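Local coordinates for protein member of s1p family of ribosomal proteins (Pyrococcus furiosus, PDB 5YH1) that probably acts as an exonuclease of the DHH family on nucleic acids, the part described here being its manganese-binding DHH-domain fragment, at residues 344-347 / 348-352; 310-313 / 314-317; 90-93 / 94-98. One frame throughout, in Å; residues are numbered along the deposited sequence.

Contact 1: residues 344-347 / 348-352; sequences GKLS and GIIHD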
ATOM      1  N   GLY A 344       3.978   7.961 -18.526  1.00 28.11           N
ATOM      2  CA  GLY A 344       5.336   8.119 -19.026  1.00 28.57           C
ATOM      3  C   GLY A 344       5.659   7.158 -20.156  1.00 28.78           C
ATOM      4  O   GLY A 344       6.178   7.558 -21.196  1.00 29.04           O
ATOM      5  N   LYS A 345       5.344   5.885 -19.946  1.00 28.80           N
ATOM      6  CA  LYS A 345       5.596   4.841 -20.935  1.00 28.92           C
ATOM      7  C   LYS A 345       4.712   5.023 -22.168  1.00 27.50           C
ATOM      8  O   LYS A 345       5.165   4.835 -23.296  1.00 28.24           O
ATOM      9  CB  LYS A 345       5.350   3.466 -20.308  1.00 30.15           C
ATOM     10  CG  LYS A 345       5.530   2.275 -21.241  1.00 31.97           C
ATOM     11  CD  LYS A 345       6.986   2.092 -21.624  1.00 33.92           C
ATOM     12  CE  LYS A 345       7.121   1.078 -22.738  1.00 35.53           C
ATOM     13  NZ  LYS A 345       8.542   0.863 -23.111  1.00 37.70           N
ATOM     14  N   LEU A 346       3.450   5.373 -21.945  1.00 25.83           N
ATOM     15  CA  LEU A 346       2.515   5.634 -23.035  1.00 25.28           C
ATOM     16  C   LEU A 346       2.996   6.763 -23.934  1.00 25.36           C
ATOM     17  O   LEU A 346       2.928   6.652 -25.154  1.00 25.22           O
ATOM     18  CB  LEU A 346       1.121   5.977 -22.495  1.00 25.06           C
ATOM     19  CG  LEU A 346       0.043   6.308 -23.533  1.00 25.21           C
ATOM     20  CD1 LEU A 346      -0.122   5.178 -24.548  1.00 25.29           C
ATOM     21  CD2 LEU A 346      -1.276   6.582 -22.841  1.00 26.38           C
ATOM     22  N   SER A 347       3.450   7.860 -23.332  1.00 25.92           N
ATOM     23  CA  SER A 347       3.974   8.987 -24.100  1.00 26.62           C
ATOM     24  C   SER A 347       5.154   8.556 -24.970  1.00 25.00           C
ATOM     25  O   SER A 347       5.295   9.018 -26.095  1.00 24.35           O
ATOM     26  CB  SER A 347       4.397  10.137 -23.182  1.00 27.72           C
ATOM     27  OG  SER A 347       5.572   9.793 -22.463  1.00 28.28           O
ATOM     28  N   GLY A 348       5.981   7.654 -24.448  1.00 24.98           N
ATOM     29  CA  GLY A 348       7.103   7.105 -25.201  1.00 25.02           C
ATOM     30  C   GLY A 348       6.661   6.274 -26.396  1.00 25.59           C
ATOM     31  O   GLY A 348       7.268   6.340 -27.468  1.00 24.89           O
ATOM     32  N   ILE A 349       5.602   5.495 -26.206  1.00 25.61           N
ATOM     33  CA  ILE A 349       5.065   4.634 -27.263  1.00 26.19           C
ATOM     34  C   ILE A 349       4.469   5.489 -28.377  1.00 25.26           C
ATOM     35  O   ILE A 349       4.646   5.185 -29.552  1.00 24.81           O
ATOM     36  CB  ILE A 349       3.996   3.672 -26.700  1.00 27.82           C
ATOM     37  CG1 ILE A 349       4.652   2.596 -25.837  1.00 28.92           C
ATOM     38  CG2 ILE A 349       3.180   3.023 -27.809  1.00 28.64           C
ATOM     39  CD1 ILE A 349       3.673   1.931 -24.887  1.00 29.57           C
ATOM     40  N   ILE A 350       3.752   6.546 -28.003  1.00 24.47           N
ATOM     41  CA  ILE A 350       3.190   7.476 -28.981  1.00 24.21           C
ATOM     42  C   ILE A 350       4.321   8.216 -29.698  1.00 25.49           C
ATOM     43  O   ILE A 350       4.328   8.330 -30.935  1.00 24.64           O
ATOM     44  CB  ILE A 350       2.218   8.464 -28.315  1.00 24.40           C
ATOM     45  CG1 ILE A 350       0.956   7.716 -27.843  1.00 24.78           C
ATOM     46  CG2 ILE A 350       1.827   9.587 -29.273  1.00 24.41           C
ATOM     47  CD1 ILE A 350       0.162   8.450 -26.775  1.00 25.40           C
ATOM     48  N   HIS A 351       5.284   8.699 -28.918  1.00 25.86           N
ATOM     49  CA  HIS A 351       6.410   9.434 -29.474  1.00 27.65           C
ATOM     50  C   HIS A 351       7.195   8.574 -30.476  1.00 27.72           C
ATOM     51  O   HIS A 351       7.502   9.038 -31.577  1.00 27.35           O
ATOM     52  CB  HIS A 351       7.325   9.925 -28.354  1.00 27.62           C
ATOM     53  CG  HIS A 351       8.357  10.904 -28.801  1.00 28.12           C
ATOM     54  ND1 HIS A 351       8.032  12.116 -29.370  1.00 28.77           N
ATOM     55  CD2 HIS A 351       9.707  10.868 -28.734  1.00 27.74           C
ATOM     56  CE1 HIS A 351       9.139  12.785 -29.636  1.00 28.36           C
ATOM     57  NE2 HIS A 351      10.170  12.048 -29.260  1.00 28.14           N
ATOM     58  N   ASP A 352       7.496   7.334 -30.091  1.00 28.05           N
ATOM     59  CA  ASP A 352       8.190   6.386 -30.976  1.00 28.97           C
ATOM     60  C   ASP A 352       7.449   6.179 -32.278  1.00 29.18           C
ATOM     61  O   ASP A 352       8.068   6.076 -33.333  1.00 29.50           O
ATOM     62  CB  ASP A 352       8.371   5.022 -30.309  1.00 29.64           C
ATOM     63  CG  ASP A 352       9.394   5.044 -29.207  1.00 30.84           C
ATOM     64  OD1 ASP A 352      10.173   6.018 -29.114  1.00 31.59           O
ATOM     65  OD2 ASP A 352       9.406   4.089 -28.404  1.00 33.91           O
TER
HETATM   66  O   HOH W   1       8.444   3.271 -25.444  1.00 53.65           O

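Contact 2: residues 310-313 / 314-317; sequences AVLP and HVKS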
ATOM      1  N   ALA A 310      -5.905   2.333 -29.890  1.00 28.05           N
ATOM      2  CA  ALA A 310      -7.051   3.008 -29.276  1.00 27.64           C
ATOM      3  C   ALA A 310      -6.801   4.491 -28.981  1.00 27.61           C
ATOM      4  O   ALA A 310      -7.739   5.296 -29.028  1.00 27.31           O
ATOM      5  CB  ALA A 310      -7.455   2.285 -27.999  1.00 27.89           C
ATOM      6  N   VAL A 311      -5.550   4.849 -28.673  1.00 27.73           N
ATOM      7  CA  VAL A 311      -5.211   6.204 -28.215  1.00 28.27           C
ATOM      8  C   VAL A 311      -4.836   7.161 -29.354  1.00 27.96           C
ATOM      9  O   VAL A 311      -5.143   8.357 -29.310  1.00 27.06           O
ATOM     10  CB  VAL A 311      -4.064   6.157 -27.172  1.00 29.92           C
ATOM     11  CG1 VAL A 311      -3.626   7.556 -26.773  1.00 30.55           C
ATOM     12  CG2 VAL A 311      -4.515   5.395 -25.933  1.00 30.41           C
ATOM     13  N   LEU A 312      -4.179   6.624 -30.372  1.00 28.47           N
ATOM     14  CA  LEU A 312      -3.673   7.408 -31.510  1.00 28.51           C
ATOM     15  C   LEU A 312      -4.694   8.325 -32.179  1.00 27.60           C
ATOM     16  O   LEU A 312      -4.365   9.453 -32.513  1.00 28.39           O
ATOM     17  CB  LEU A 312      -3.077   6.463 -32.552  1.00 29.96           C
ATOM     18  CG  LEU A 312      -2.009   6.971 -33.490  1.00 32.67           C
ATOM     19  CD1 LEU A 312      -0.876   7.658 -32.728  1.00 32.58           C
ATOM     20  CD2 LEU A 312      -1.497   5.777 -34.294  1.00 33.47           C
ATOM     21  N   PRO A 313      -5.944   7.861 -32.369  1.00 27.64           N
ATOM     22  CA  PRO A 313      -6.950   8.769 -32.938  1.00 27.47           C
ATOM     23  C   PRO A 313      -7.207  10.039 -32.127  1.00 27.89           C
ATOM     24  O   PRO A 313      -7.771  10.991 -32.654  1.00 27.47           O
ATOM     25  CB  PRO A 313      -8.217   7.905 -32.968  1.00 27.60           C
ATOM     26  CG  PRO A 313      -7.713   6.527 -33.094  1.00 27.70           C
ATOM     27  CD  PRO A 313      -6.473   6.494 -32.237  1.00 27.61           C
ATOM     28  N   HIS A 314      -6.806  10.057 -30.861  1.00 28.43           N
ATOM     29  CA  HIS A 314      -6.989  11.238 -30.018  1.00 28.58           C
ATOM     30  C   HIS A 314      -5.755  12.121 -29.933  1.00 28.21           C
ATOM     31  O   HIS A 314      -5.784  13.154 -29.290  1.00 27.48           O
ATOM     32  CB  HIS A 314      -7.422  10.784 -28.625  1.00 30.46           C
ATOM     33  CG  HIS A 314      -8.671   9.971 -28.654  1.00 32.41           C
ATOM     34  ND1 HIS A 314      -8.681   8.615 -28.419  1.00 34.33           N
ATOM     35  CD2 HIS A 314      -9.943  10.311 -28.972  1.00 32.81           C
ATOM     36  CE1 HIS A 314      -9.913   8.162 -28.556  1.00 35.08           C
ATOM     37  NE2 HIS A 314     -10.699   9.170 -28.888  1.00 34.19           N
ATOM     38  N   VAL A 315      -4.673  11.734 -30.594  1.00 29.42           N
ATOM     39  CA  VAL A 315      -3.468  12.564 -30.597  1.00 30.14           C
ATOM     40  C   VAL A 315      -3.634  13.646 -31.660  1.00 30.56           C
ATOM     41  O   VAL A 315      -3.858  13.329 -32.808  1.00 29.98           O
ATOM     42  CB  VAL A 315      -2.207  11.727 -30.895  1.00 29.98           C
ATOM     43  CG1 VAL A 315      -0.957  12.599 -30.890  1.00 30.10           C
ATOM     44  CG2 VAL A 315      -2.074  10.600 -29.886  1.00 29.66           C
ATOM     45  N   LYS A 316      -3.562  14.912 -31.262  1.00 32.55           N
ATOM     46  CA  LYS A 316      -3.490  16.025 -32.206  1.00 34.90           C
ATOM     47  C   LYS A 316      -2.033  16.238 -32.598  1.00 33.30           C
ATOM     48  O   LYS A 316      -1.176  16.364 -31.729  1.00 31.32           O
ATOM     49  CB  LYS A 316      -3.992  17.323 -31.583  1.00 39.64           C
ATOM     50  CG  LYS A 316      -5.493  17.404 -31.379  1.00 47.10           C
ATOM     51  CD  LYS A 316      -5.948  18.864 -31.388  1.00 54.12           C
ATOM     52  CE  LYS A 316      -7.451  19.012 -31.167  1.00 59.29           C
ATOM     53  NZ  LYS A 316      -7.908  20.419 -31.388  1.00 62.61           N
ATOM     54  N   SER A 317      -1.770  16.283 -33.903  1.00 32.71           N
ATOM     55  CA  SER A 317      -0.426  16.517 -34.446  1.00 32.76           C
ATOM     56  C   SER A 317      -0.484  17.669 -35.434  1.00 33.47           C
ATOM     57  O   SER A 317      -1.176  17.577 -36.443  1.00 32.94           O
ATOM     58  CB  SER A 317       0.099  15.262 -35.148  1.00 32.37           C
ATOM     59  OG  SER A 317       1.455  15.415 -35.539  1.00 31.78           O
TER

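Contact 3: residues 90-93 / 94-98; sequences PEAR and WHLFK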
ATOM      1  N   PRO A  90      25.270 -19.055   7.023  1.00 67.16           N
ATOM      2  CA  PRO A  90      24.641 -19.087   5.690  1.00 65.70           C
ATOM      3  C   PRO A  90      23.475 -18.101   5.506  1.00 63.71           C
ATOM      4  O   PRO A  90      23.023 -17.892   4.379  1.00 63.82           O
ATOM      5  CB  PRO A  90      24.139 -20.531   5.572  1.00 67.18           C
ATOM      6  CG  PRO A  90      23.996 -21.003   6.979  1.00 66.86           C
ATOM      7  CD  PRO A  90      25.110 -20.339   7.729  1.00 66.97           C
ATOM      8  N   GLU A  91      22.989 -17.514   6.597  1.00 60.16           N
ATOM      9  CA  GLU A  91      21.984 -16.451   6.526  1.00 58.75           C
ATOM     10  C   GLU A  91      22.600 -15.071   6.218  1.00 54.40           C
ATOM     11  O   GLU A  91      21.873 -14.117   5.952  1.00 53.78           O
ATOM     12  CB  GLU A  91      21.185 -16.393   7.838  1.00 61.39           C
ATOM     13  CG  GLU A  91      20.249 -17.579   8.054  1.00 62.03           C
ATOM     14  CD  GLU A  91      18.854 -17.346   7.492  1.00 63.77           C
ATOM     15  OE1 GLU A  91      18.104 -16.541   8.081  1.00 66.49           O
ATOM     16  OE2 GLU A  91      18.497 -17.966   6.467  1.00 63.23           O
ATOM     17  N   ALA A  92      23.929 -14.973   6.243  1.00 51.15           N
ATOM     18  CA  ALA A  92      24.625 -13.696   6.036  1.00 49.88           C
ATOM     19  C   ALA A  92      24.283 -12.995   4.716  1.00 49.78           C
ATOM     20  O   ALA A  92      24.058 -11.785   4.696  1.00 48.73           O
ATOM     21  CB  ALA A  92      26.123 -13.898   6.137  1.00 49.39           C
ATOM     22  N   ARG A  93      24.263 -13.754   3.623  1.00 50.48           N
ATOM     23  CA  ARG A  93      23.807 -13.248   2.326  1.00 51.60           C
ATOM     24  C   ARG A  93      22.506 -12.466   2.450  1.00 51.62           C
ATOM     25  O   ARG A  93      22.384 -11.351   1.939  1.00 57.21           O
ATOM     26  CB  ARG A  93      23.570 -14.401   1.345  1.00 54.95           C
ATOM     27  CG  ARG A  93      22.473 -14.092   0.332  1.00 58.88           C
ATOM     28  CD  ARG A  93      22.247 -15.210  -0.650  1.00 60.44           C
ATOM     29  NE  ARG A  93      21.488 -14.727  -1.799  1.00 60.48           N
ATOM     30  CZ  ARG A  93      21.375 -15.390  -2.944  1.00 61.62           C
ATOM     31  NH1 ARG A  93      21.958 -16.579  -3.092  1.00 61.10           N
ATOM     32  NH2 ARG A  93      20.670 -14.869  -3.941  1.00 63.54           N
ATOM     33  N   TRP A  94      21.532 -13.073   3.116  1.00 47.26           N
ATOM     34  CA  TRP A  94      20.179 -12.538   3.165  1.00 44.67           C
ATOM     35  C   TRP A  94      20.095 -11.371   4.114  1.00 42.19           C
ATOM     36  O   TRP A  94      19.308 -10.456   3.915  1.00 44.72           O
ATOM     37  CB  TRP A  94      19.188 -13.641   3.570  1.00 44.29           C
ATOM     38  CG  TRP A  94      19.200 -14.739   2.568  1.00 44.68           C
ATOM     39  CD1 TRP A  94      19.938 -15.885   2.610  1.00 44.64           C
ATOM     40  CD2 TRP A  94      18.501 -14.753   1.326  1.00 44.21           C
ATOM     41  NE1 TRP A  94      19.718 -16.628   1.476  1.00 46.04           N
ATOM     42  CE2 TRP A  94      18.840 -15.951   0.669  1.00 45.02           C
ATOM     43  CE3 TRP A  94      17.609 -13.865   0.706  1.00 46.57           C
ATOM     44  CZ2 TRP A  94      18.318 -16.294  -0.576  1.00 45.88           C
ATOM     45  CZ3 TRP A  94      17.086 -14.204  -0.533  1.00 47.48           C
ATOM     46  CH2 TRP A  94      17.445 -15.409  -1.162  1.00 47.59           C
ATOM     47  N   HIS A  95      20.917 -11.397   5.148  1.00 39.88           N
ATOM     48  CA  HIS A  95      20.837 -10.394   6.186  1.00 38.81           C
ATOM     49  C   HIS A  95      21.713  -9.166   5.915  1.00 36.67           C
ATOM     50  O   HIS A  95      21.314  -8.048   6.228  1.00 36.05           O
ATOM     51  CB  HIS A  95      21.213 -11.008   7.527  1.00 39.58           C
ATOM     52  CG  HIS A  95      21.071 -10.057   8.663  1.00 41.83           C
ATOM     53  ND1 HIS A  95      19.870  -9.463   8.978  1.00 44.37           N
ATOM     54  CD2 HIS A  95      21.981  -9.559   9.531  1.00 43.65           C
ATOM     55  CE1 HIS A  95      20.041  -8.651  10.006  1.00 46.19           C
ATOM     56  NE2 HIS A  95      21.313  -8.694  10.361  1.00 45.84           N
ATOM     57  N   LEU A  96      22.898  -9.379   5.348  1.00 34.47           N
ATOM     58  CA  LEU A  96      23.899  -8.323   5.212  1.00 34.23           C
ATOM     59  C   LEU A  96      23.902  -7.631   3.838  1.00 33.29           C
ATOM     60  O   LEU A  96      24.766  -6.784   3.555  1.00 32.74           O
ATOM     61  CB  LEU A  96      25.284  -8.881   5.535  1.00 34.23           C
ATOM     62  CG  LEU A  96      25.467  -9.391   6.966  1.00 35.29           C
ATOM     63  CD1 LEU A  96      26.829 -10.047   7.117  1.00 35.60           C
ATOM     64  CD2 LEU A  96      25.297  -8.266   7.975  1.00 35.46           C
ATOM     65  N   PHE A  97      22.936  -7.980   2.992  1.00 31.46           N
ATOM     66  CA  PHE A  97      22.723  -7.261   1.749  1.00 29.78           C
ATOM     67  C   PHE A  97      21.241  -7.139   1.414  1.00 30.03           C
ATOM     68  O   PHE A  97      20.515  -8.134   1.402  1.00 32.53           O
ATOM     69  CB  PHE A  97      23.452  -7.937   0.592  1.00 29.14           C
ATOM     70  CG  PHE A  97      23.258  -7.239  -0.722  1.00 27.64           C
ATOM     71  CD1 PHE A  97      24.063  -6.174  -1.074  1.00 27.06           C
ATOM     72  CD2 PHE A  97      22.252  -7.634  -1.595  1.00 28.03           C
ATOM     73  CE1 PHE A  97      23.886  -5.511  -2.271  1.00 26.54           C
ATOM     74  CE2 PHE A  97      22.067  -6.977  -2.800  1.00 26.62           C
ATOM     75  CZ  PHE A  97      22.888  -5.917  -3.137  1.00 26.87           C
ATOM     76  N   LYS A  98      20.817  -5.916   1.107  1.00 29.30           N
ATOM     77  CA  LYS A  98      19.452  -5.635   0.695  1.00 29.06           C
ATOM     78  C   LYS A  98      19.441  -4.772  -0.557  1.00 26.88           C
ATOM     79  O   LYS A  98      20.117  -3.749  -0.609  1.00 26.93           O
ATOM     80  CB  LYS A  98      18.713  -4.895   1.811  1.00 31.22           C
ATOM     81  CG  LYS A  98      18.536  -5.705   3.081  1.00 32.71           C
ATOM     82  CD  LYS A  98      17.526  -6.825   2.862  1.00 33.77           C
ATOM     83  CE  LYS A  98      17.675  -7.923   3.900  1.00 35.39           C
ATOM     84  NZ  LYS A  98      17.376  -7.437   5.261  1.00 36.31           N
TER
HETATM   85  O   HOH W   2      20.655 -10.990  -0.035  1.00 37.51           O

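Contact 1: residues 344-347 / 348-352
Leu-346 meets Ile-350, and Ile-349 meets Lys-345, over the opening turns of helix 343-358, the helical member of a beta-alpha-beta unit with strands 325-330 and 364-369. Ser-347 illustrates how a helical side chain can bond back to its own backbone. Set between the backbone N and the carbonyl carbon (chi1 71°), Ser-347 OG reaches one turn back and donates to Gly-344 O over 2.6 Å. The same oxygen, Gly-344 O, receives Gly-348 N at 3.3 Å, and both donors approach from one face of the carbonyl plane. With an alanine in place of Ser-347, Gly-344 O would probably lose the shorter of these two bonds and rely on the longer amide one.

On the apolar side, Leu-346 CG lies 3.9 Å from Ile-350 CD1, the two chains crossing at a slant, and Leu-346 also reaches Val-331 and Ala-335. Ile-349 packs on Leu-308 of helix 286-311. Because Ile-349 CG1 stands beside its own backbone N (chi1 -72°), the ethyl branch runs back along the preceding turn, with Ile-349 CD1 4.1 Å from Lys-345 CG and Ile-349 CG1 resting 3.4 Å from Lys-345 O.

Contact 2: residues 310-313 / 314-317
His-314 N bonds to Val-311 O over 2.8 Å and Val-315 N to Leu-312 O over 3.0 Å, two successive i to i+3 bonds that wind the chain in a 3-10 turn between helix 286-311 and strand 316-319, an outermost strand of the six-stranded mixed sheet. Neither amide meets its acceptor on a lone pair: His-314 N sits 39° above the carbonyl plane of Val-311, and Val-315 N rises to 60° above that of Leu-312. This is a worked case of a helix tightening before the backbone extends into a strand.

The side chains of His-314 and Val-315 meet backbone carbonyls of the preceding residues. The imidazole of His-314 swings beside its own backbone N (chi1 -58°), which brings one edge of the ring to Ala-310 O. Ala-310 O lies near the ring plane, 3.5 Å from His-314 ND1 and 3.6 Å from His-314 CE1. The ring also stacks with Tyr-334, and its NE2 makes a weak hydrogen bond to Asp-402 of the second subunit, whose Phe-419 packs on Ala-310 and Val-311. The turn is thus part of the interface between two copies of the protein.

Val-315 and Leu-312 carry the apolar part of the contact. Val-315 places CG2 beside its backbone N, which sets this methyl close to Leu-312 O, while the residue also packs on Ile-329 of strand 325-330 and Phe-354 of helix 343-358. Leu-312 reaches His-353 of the same helix. Beyond Val-315 the chain enters the sheet, where Lys-316 shares backbone hydrogen bonds with Thr-328. Within the turn, the side chains of Leu-312 and Val-315 meet loosely, Leu-312 CD1 standing 4.3 Å from Val-315 CG2.

Contact 3: residues 90-93 / 94-98
Arg-93 and Trp-94, neighbours in the chain, extend side by side and in the same direction from the short helix 92-96, which leads straight into strand 97-102 at the margin of the parallel sheet of the DHH domain. Two backbone carbonyls, those of Glu-91 and Ala-92, each take two amides, one of them weakly. Glu-91 O receives His-95 N at 3.0 Å, nearly on the line of its carbonyl, and a weak bond from Trp-94 N. Ala-92 O takes Leu-96 N at 2.7 Å and a weak bond from His-95 N, so that the amide of His-95 is divided between two carbonyls. Further on, a water donates to Arg-93 O at 2.6 Å and stands 3.2 Å from Phe-97 O, although it has more acceptors about it than protons to give.

The polar ends of two side chains find their partners farther away. Glu-91 forms a salt bridge through OE1 with Arg-125 of the second subunit, which also packs on Trp-94, and His-95 NE2 bonds to Asp-128. Leu-96 CD1, by contrast, simply lies 4.0 Å from Ala-92 CB.

Arg-93 exemplifies an arginine that lays its chain from CG to CZ along one aromatic face. The chain is extended from CG to NE, which carries Arg-93 CG over the five-membered ring of Trp-94, 3.8 Å from that ring's centroid, and the guanidinium onward above the rim of the six-membered one. There the two planes are only 7° apart, and Arg-93 CZ stands 4.6 Å from the centroid of the six-membered ring of Trp-94, 33° off the normal. Being off-centre, the cation-pi attraction is probably modest, and the contact draws on CH-pi and flat stacking as well. Such stacking occupies one face of the guanidinium and leaves its N-H groups directed along the plane.

Contacts 1 and 2 are neighbours, their centres 12 Å apart, and they share a hydrophobic seam: Ile-350 CD1 lies 3.9 Å from Val-311 CG1, and Ile-350 CG2 is 4.1 Å from Val-315 CG2. Helix 343-358 is thereby joined to the turn that enters strand 316-319. Contact 3 sits on the opposite side of the chain's centre, about 39 Å from contact 1 and 50 Å from contact 2 between centres, yet contacts 2 and 3 both touch the second subunit. Contact 1 comes nearest the metal, with the side chain of Lys-345 about 14 Å from the manganese ion and about 11 Å from that of its ligand Asp-229, while Asp-352 salt-bridges the adjoining Arg-230.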